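PDB 3GCG: L0028 (Mitochondria associated protein) from Escherichia coli, which is a bacterial effector of the WxxxE group that probably acts as a guanine nucleotide exchange factor for Rho-family GTPases of the host cell. Local coordinates for residues B[43-47]-B[97-101]; B[50-54]-B[139-143]; B[55-59]-B[155-160]. One frame throughout, in Å; residues are numbered along the deposited sequence.

How the interactions relate
From the N terminus, helix 41-67 supplies the first segment of all three contacts in order: 43-47, 50-54 and 55-59. The partners follow in that same order, so every pair of loops crosses and none nests. Interaction 1 closes the shortest loop, joining the start of the long helix to the beginning of helix 99-105. Interaction 2 brings in helix 124-146, and interaction 3 brings in helix 152-166, the next helix along. Interactions 1 and 2 touch, Ile100 packing on Ser139; interactions 2 and 3 meet where Ile155 lies against Ile52 and Phe143. Interactions 1 and 3 stay apart, their centres about 17 Å from each other.

Interaction 1. Residues B[43-47]-B[97-101]; sequences WFQQE and QSSIG
Trp43 and Glu47, one turn apart on helix 41-67, reach together for the two serines that open helix 99-105. Hydrogen bonds do most of the work. Glu47 OE2 takes two from Ser99, both from one face of the carboxylate plane: Ser99 N at 2.9 Å comes in on the syn side, while Ser99 OG, also 2.9 Å from OE2, stands well above the plane. Ser99 OG in turn accepts from Trp43 NE1 at 2.9 Å, sitting at the indole edge close to the ring plane with an N-H...O angle of 158°. Glu47 OE1 is modelled 2.4 Å from Ser98 OG, too short to take at face value. Ser98 is the N-cap, and its OG accepts from Ile100 N at 3.1 Å.

Apolar contact closes the side. Ile100 CG1 meets the indole edge 4.1 Å from Trp43 CZ2, and with CG anti to the backbone N (chi1 176°) the Glu47 chain passes the same isoleucine before bending at chi2 toward the serines. Leu27, Leu28 and Val31 of helix 20-32 pack on the tryptophan. Trp43 and Glu47 form the WxxxE signature, whose two ends here fix the start of helix 99-105, right behind a loop that meets another protein chain.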
# COMPACT_ATOMS: atom_id res chain seq x y z
N TRP B 43 12.52 -4.94 -12.35
CA TRP B 43 11.48 -3.98 -12.04
C TRP B 43 10.32 -4.13 -13.03
O TRP B 43 9.15 -4.15 -12.63
CB TRP B 43 12.01 -2.54 -12.12
CG TRP B 43 10.90 -1.55 -12.04
CD1 TRP B 43 10.26 -1.13 -10.90
CD2 TRP B 43 10.20 -0.94 -13.13
NE1 TRP B 43 9.21 -0.30 -11.22
CE2 TRP B 43 9.15 -0.17 -12.58
CE3 TRP B 43 10.36 -0.96 -14.52
CZ2 TRP B 43 8.26 0.56 -13.38
CZ3 TRP B 43 9.48 -0.24 -15.31
CH2 TRP B 43 8.45 0.52 -14.73
N PHE B 44 10.65 -4.23 -14.32
CA PHE B 44 9.62 -4.36 -15.36
C PHE B 44 8.73 -5.58 -15.12
O PHE B 44 7.51 -5.49 -15.18
CB PHE B 44 10.27 -4.48 -16.74
CG PHE B 44 9.28 -4.46 -17.88
CD1 PHE B 44 8.76 -3.26 -18.35
CD2 PHE B 44 8.86 -5.66 -18.47
CE1 PHE B 44 7.81 -3.25 -19.40
CE2 PHE B 44 7.92 -5.66 -19.52
CZ PHE B 44 7.39 -4.45 -19.98
N GLN B 45 9.36 -6.72 -14.85
CA GLN B 45 8.63 -7.96 -14.59
C GLN B 45 7.68 -7.83 -13.40
O GLN B 45 6.50 -8.18 -13.49
CB GLN B 45 9.62 -9.11 -14.33
CG GLN B 45 10.31 -9.66 -15.57
CD GLN B 45 11.25 -10.83 -15.28
OE1 GLN B 45 10.84 -11.85 -14.70
NE2 GLN B 45 12.51 -10.70 -15.68
N GLN B 46 8.20 -7.33 -12.29
CA GLN B 46 7.41 -7.16 -11.08
C GLN B 46 6.25 -6.19 -11.24
O GLN B 46 5.12 -6.48 -10.83
CB GLN B 46 8.30 -6.69 -9.93
CG GLN B 46 9.53 -7.55 -9.74
CD GLN B 46 10.17 -7.34 -8.38
OE1 GLN B 46 10.00 -6.29 -7.76
NE2 GLN B 46 10.92 -8.34 -7.93
N GLU B 47 6.52 -5.03 -11.83
CA GLU B 47 5.49 -4.03 -12.03
C GLU B 47 4.39 -4.55 -12.96
O GLU B 47 3.21 -4.36 -12.69
CB GLU B 47 6.09 -2.74 -12.61
CG GLU B 47 5.05 -1.69 -12.94
CD GLU B 47 4.34 -1.17 -11.70
OE1 GLU B 47 3.24 -0.61 -11.86
OE2 GLU B 47 4.89 -1.31 -10.58
N GLN B 97 -0.90 -2.33 -5.55
CA GLN B 97 -0.19 -1.05 -5.54
C GLN B 97 0.93 -1.05 -6.57
O GLN B 97 1.91 -1.79 -6.46
CB GLN B 97 0.41 -0.76 -4.15
CG GLN B 97 -0.61 -0.69 -3.00
CD GLN B 97 -1.52 0.52 -3.09
OE1 GLN B 97 -1.06 1.63 -3.33
NE2 GLN B 97 -2.81 0.31 -2.88
N SER B 98 0.77 -0.20 -7.57
CA SER B 98 1.72 -0.05 -8.67
C SER B 98 2.84 0.91 -8.27
O SER B 98 2.57 1.97 -7.73
CB SER B 98 0.97 0.49 -9.90
OG SER B 98 1.84 1.06 -10.85
N SER B 99 4.08 0.56 -8.55
CA SER B 99 5.17 1.46 -8.19
C SER B 99 5.17 2.66 -9.13
O SER B 99 5.83 3.66 -8.86
CB SER B 99 6.52 0.74 -8.23
OG SER B 99 6.92 0.44 -9.56
N ILE B 100 4.43 2.56 -10.23
CA ILE B 100 4.35 3.67 -11.19
C ILE B 100 3.52 4.78 -10.56
O ILE B 100 3.88 5.95 -10.63
CB ILE B 100 3.67 3.25 -12.52
CG1 ILE B 100 4.54 2.25 -13.28
CG2 ILE B 100 3.44 4.48 -13.39
CD1 ILE B 100 3.85 1.69 -14.51
N GLY B 101 2.39 4.41 -9.97
CA GLY B 101 1.53 5.39 -9.34
C GLY B 101 2.22 6.00 -8.13
O GLY B 101 2.08 7.18 -7.85

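Interaction 2. Residues B[50-54]-B[139-143]; sequences TYISR and SQEIF
Tyr51 and Phe143 form an offset aromatic stack in the all-helical core, where helix 41-67 passes helix 124-146 with the two segments at 127°. The gap is wide, 11.9 Å between the axes of the two short segments, and the rings fill it. Their planes tilt by 20° and their centroids lie 4.1 Å apart. Tyr51 CD2 sits over the centre of the phenylalanine ring, whereas Phe143 CG lies toward the rim of the tyrosine ring. Over that tyrosine face Phe143 CB adds a CH-pi contact, 4.0 Å from the Tyr51 centroid. Both side chains leave the backbone with CG anti to N (Tyr51 chi1 -173°), which sends each ring across the gap. Ile52 CG1 reaches Phe143 CZ at 3.7 Å, and Phe147, just past the end of helix 124-146, stacks on Phe143. With an alanine in place of Phe143, the Tyr51 ring would probably be left without its stacking partner and freer to turn, and a gap would open beside Ile52.

Polar groups gather at the phenol end. Arg54 has its main partner in Glu136, through a salt bridge, and Ser139 OG is bonded to Ile135 O. A water joins these two side chains to the tyrosine: it accepts a weak bond from Arg54 NH2, donates to Ser139 OG at 2.7 Å, and lies 2.7 Å from Tyr51 OH.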
# COMPACT_ATOMS: atom_id res chain seq x y z
N THR B 50 2.21 -6.88 -11.21
CA THR B 50 1.57 -6.12 -10.14
C THR B 50 0.47 -5.20 -10.66
O THR B 50 -0.64 -5.20 -10.12
CB THR B 50 2.60 -5.29 -9.35
OG1 THR B 50 3.45 -6.17 -8.60
CG2 THR B 50 1.90 -4.33 -8.39
N TYR B 51 0.78 -4.40 -11.68
CA TYR B 51 -0.18 -3.47 -12.27
C TYR B 51 -1.39 -4.20 -12.86
O TYR B 51 -2.53 -3.77 -12.70
CB TYR B 51 0.47 -2.63 -13.37
CG TYR B 51 -0.45 -1.54 -13.88
CD1 TYR B 51 -0.44 -0.27 -13.31
CD2 TYR B 51 -1.38 -1.80 -14.88
CE1 TYR B 51 -1.35 0.71 -13.71
CE2 TYR B 51 -2.30 -0.84 -15.29
CZ TYR B 51 -2.28 0.41 -14.70
OH TYR B 51 -3.20 1.36 -15.08
N ILE B 52 -1.12 -5.30 -13.54
CA ILE B 52 -2.16 -6.10 -14.14
C ILE B 52 -3.03 -6.77 -13.07
O ILE B 52 -4.25 -6.82 -13.20
CB ILE B 52 -1.57 -7.19 -15.05
CG1 ILE B 52 -0.86 -6.53 -16.24
CG2 ILE B 52 -2.67 -8.13 -15.54
CD1 ILE B 52 -0.06 -7.53 -17.08
N SER B 53 -2.38 -7.27 -12.01
CA SER B 53 -3.09 -7.92 -10.91
C SER B 53 -3.98 -6.93 -10.18
O SER B 53 -5.08 -7.27 -9.75
CB SER B 53 -2.11 -8.52 -9.89
OG SER B 53 -1.39 -9.60 -10.46
N ARG B 54 -3.49 -5.71 -10.02
CA ARG B 54 -4.28 -4.71 -9.34
C ARG B 54 -5.46 -4.33 -10.24
O ARG B 54 -6.57 -4.12 -9.76
CB ARG B 54 -3.39 -3.52 -8.96
CG ARG B 54 -3.56 -2.26 -9.75
CD ARG B 54 -4.49 -1.29 -9.05
NE ARG B 54 -4.40 0.03 -9.67
CZ ARG B 54 -3.44 0.92 -9.41
NH1 ARG B 54 -2.49 0.64 -8.54
NH2 ARG B 54 -3.42 2.07 -10.07
N SER B 139 -0.57 6.88 -14.70
CA SER B 139 0.15 5.61 -14.60
C SER B 139 -0.44 4.63 -15.60
O SER B 139 0.28 3.83 -16.19
CB SER B 139 0.08 5.03 -13.18
OG SER B 139 -1.26 4.79 -12.79
N GLN B 140 -1.75 4.69 -15.81
CA GLN B 140 -2.36 3.79 -16.78
C GLN B 140 -1.78 4.11 -18.15
O GLN B 140 -1.48 3.21 -18.94
CB GLN B 140 -3.88 3.96 -16.82
CG GLN B 140 -4.54 3.09 -17.88
CD GLN B 140 -6.03 3.30 -17.97
OE1 GLN B 140 -6.77 3.07 -17.01
NE2 GLN B 140 -6.50 3.74 -19.14
N GLU B 141 -1.63 5.40 -18.42
CA GLU B 141 -1.08 5.84 -19.69
C GLU B 141 0.39 5.41 -19.80
O GLU B 141 0.84 4.98 -20.86
CB GLU B 141 -1.23 7.36 -19.82
CG GLU B 141 -2.68 7.83 -19.71
CD GLU B 141 -2.87 9.34 -19.86
OE1 GLU B 141 -2.21 10.12 -19.13
OE2 GLU B 141 -3.69 9.76 -20.71
N ILE B 142 1.12 5.48 -18.69
CA ILE B 142 2.52 5.09 -18.67
C ILE B 142 2.67 3.59 -18.83
O ILE B 142 3.62 3.11 -19.46
CB ILE B 142 3.21 5.52 -17.36
CG1 ILE B 142 3.46 7.02 -17.40
CG2 ILE B 142 4.52 4.76 -17.18
CD1 ILE B 142 4.19 7.56 -16.19
N PHE B 143 1.73 2.85 -18.26
CA PHE B 143 1.74 1.40 -18.34
C PHE B 143 1.52 0.93 -19.78
O PHE B 143 2.26 0.09 -20.29
CB PHE B 143 0.65 0.82 -17.44
CG PHE B 143 0.46 -0.67 -17.61
CD1 PHE B 143 1.41 -1.56 -17.11
CD2 PHE B 143 -0.66 -1.17 -18.27
CE1 PHE B 143 1.26 -2.93 -17.28
CE2 PHE B 143 -0.83 -2.54 -18.44
CZ PHE B 143 0.13 -3.43 -17.94
O HOH W 1 -3.48 3.26 -13.17

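Interaction 3. Residues B[55-59]-B[155-160]; sequences TVNRT and IKAITQ
Thr55, Val56 and Thr59 meet Ile155, Lys156 and Thr159 in a helix-helix packing of the ridges-into-grooves kind, helix 41-67 against helix 152-166. The segments cross at -52° with axes 9.3 Å apart, close enough that short beta-branched side chains can span the gap. The tightest spot is methyl on methyl: Thr55 CG2 presses on Ile155 CG2 at 3.5 Å, the two side chains meeting at about a right angle. One turn on, Thr59 and Thr159 reach tip to tip, their CG2 atoms 3.8 Å apart. Val56 CG2 fits between, 3.7 Å from Thr159 OG1 and a little farther from Ile155 CG2. Toward solvent, the extended Lys156 chain lays its CG 3.7 Å from Thr59 OG1.

In both Thr59 and Thr159 the OG1 lies beside the backbone N (chi1 -56° in Thr59), which leaves CG2 facing the other helix. Thr59 OG1 donates to Thr55 O at 2.9 Å, and Thr159 OG1 donates to Ile155 O at 2.8 Å, each from the carbonyl face opposite the one used by the same residue's backbone N. These bonds are consistent with the methyls being held inward. Farther out, Phe80 of helix 73-87 packs on Val56, and Thr55 OG1 uses a preceding carbonyl in the same way, bonding to Tyr51 O.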
# COMPACT_ATOMS: atom_id res chain seq x y z
N THR B 55 -5.22 -4.27 -11.55
CA THR B 55 -6.29 -3.95 -12.51
C THR B 55 -7.37 -5.03 -12.36
O THR B 55 -8.56 -4.73 -12.36
CB THR B 55 -5.77 -3.95 -13.97
OG1 THR B 55 -4.81 -2.91 -14.14
CG2 THR B 55 -6.91 -3.71 -14.95
N VAL B 56 -6.93 -6.28 -12.20
CA VAL B 56 -7.86 -7.38 -12.04
C VAL B 56 -8.61 -7.25 -10.71
O VAL B 56 -9.83 -7.37 -10.68
CB VAL B 56 -7.15 -8.74 -12.07
CG1 VAL B 56 -8.11 -9.84 -11.68
CG2 VAL B 56 -6.58 -9.01 -13.45
N ASN B 57 -7.88 -7.01 -9.63
CA ASN B 57 -8.51 -6.87 -8.32
C ASN B 57 -9.48 -5.69 -8.27
O ASN B 57 -10.49 -5.74 -7.59
CB ASN B 57 -7.46 -6.70 -7.23
CG ASN B 57 -7.02 -8.02 -6.65
OD1 ASN B 57 -7.84 -8.86 -6.32
ND2 ASN B 57 -5.71 -8.21 -6.53
N ARG B 58 -9.15 -4.65 -9.02
CA ARG B 58 -9.96 -3.44 -9.10
C ARG B 58 -11.29 -3.78 -9.77
O ARG B 58 -12.35 -3.30 -9.37
CB ARG B 58 -9.22 -2.40 -9.93
CG ARG B 58 -9.53 -0.98 -9.59
CD ARG B 58 -8.23 -0.21 -9.39
NE ARG B 58 -8.36 0.76 -8.31
CZ ARG B 58 -8.86 1.98 -8.46
NH1 ARG B 58 -9.27 2.41 -9.64
NH2 ARG B 58 -8.97 2.77 -7.40
N THR B 59 -11.22 -4.61 -10.81
CA THR B 59 -12.41 -5.01 -11.54
C THR B 59 -13.29 -5.88 -10.63
O THR B 59 -14.52 -5.79 -10.66
CB THR B 59 -12.04 -5.80 -12.82
OG1 THR B 59 -11.17 -5.01 -13.63
CG2 THR B 59 -13.29 -6.13 -13.62
N ILE B 155 -7.75 -5.93 -20.32
CA ILE B 155 -7.61 -6.66 -19.06
C ILE B 155 -8.95 -6.67 -18.32
O ILE B 155 -9.40 -7.71 -17.85
CB ILE B 155 -6.53 -5.99 -18.17
CG1 ILE B 155 -5.16 -6.11 -18.83
CG2 ILE B 155 -6.50 -6.64 -16.80
CD1 ILE B 155 -4.09 -5.30 -18.13
N LYS B 156 -9.58 -5.50 -18.23
CA LYS B 156 -10.88 -5.37 -17.57
C LYS B 156 -11.95 -6.26 -18.20
O LYS B 156 -12.69 -6.95 -17.49
CB LYS B 156 -11.37 -3.92 -17.64
CG LYS B 156 -10.69 -2.95 -16.69
CD LYS B 156 -11.44 -1.62 -16.65
CE LYS B 156 -10.83 -0.66 -15.64
NZ LYS B 156 -11.62 0.61 -15.51
N ALA B 157 -12.05 -6.22 -19.53
CA ALA B 157 -13.04 -7.01 -20.26
C ALA B 157 -12.80 -8.50 -20.05
O ALA B 157 -13.72 -9.26 -19.75
CB ALA B 157 -12.99 -6.66 -21.75
N ILE B 158 -11.55 -8.92 -20.21
CA ILE B 158 -11.19 -10.32 -20.02
C ILE B 158 -11.59 -10.75 -18.61
O ILE B 158 -12.16 -11.83 -18.42
CB ILE B 158 -9.68 -10.52 -20.21
CG1 ILE B 158 -9.32 -10.26 -21.67
CG2 ILE B 158 -9.28 -11.92 -19.76
CD1 ILE B 158 -7.83 -10.37 -21.97
N THR B 159 -11.31 -9.91 -17.62
CA THR B 159 -11.65 -10.21 -16.23
C THR B 159 -13.17 -10.32 -16.06
O THR B 159 -13.66 -11.27 -15.43
CB THR B 159 -11.12 -9.12 -15.27
OG1 THR B 159 -9.69 -9.04 -15.38
CG2 THR B 159 -11.50 -9.45 -13.83
N GLN B 160 -13.90 -9.35 -16.60
CA GLN B 160 -15.36 -9.34 -16.52
C GLN B 160 -15.92 -10.67 -17.03
O GLN B 160 -16.86 -11.23 -16.45
CB GLN B 160 -15.94 -8.20 -17.36
CG GLN B 160 -15.76 -6.82 -16.77
CD GLN B 160 -16.36 -5.72 -17.63
OE1 GLN B 160 -15.96 -5.53 -18.79
NE2 GLN B 160 -17.31 -4.97 -17.07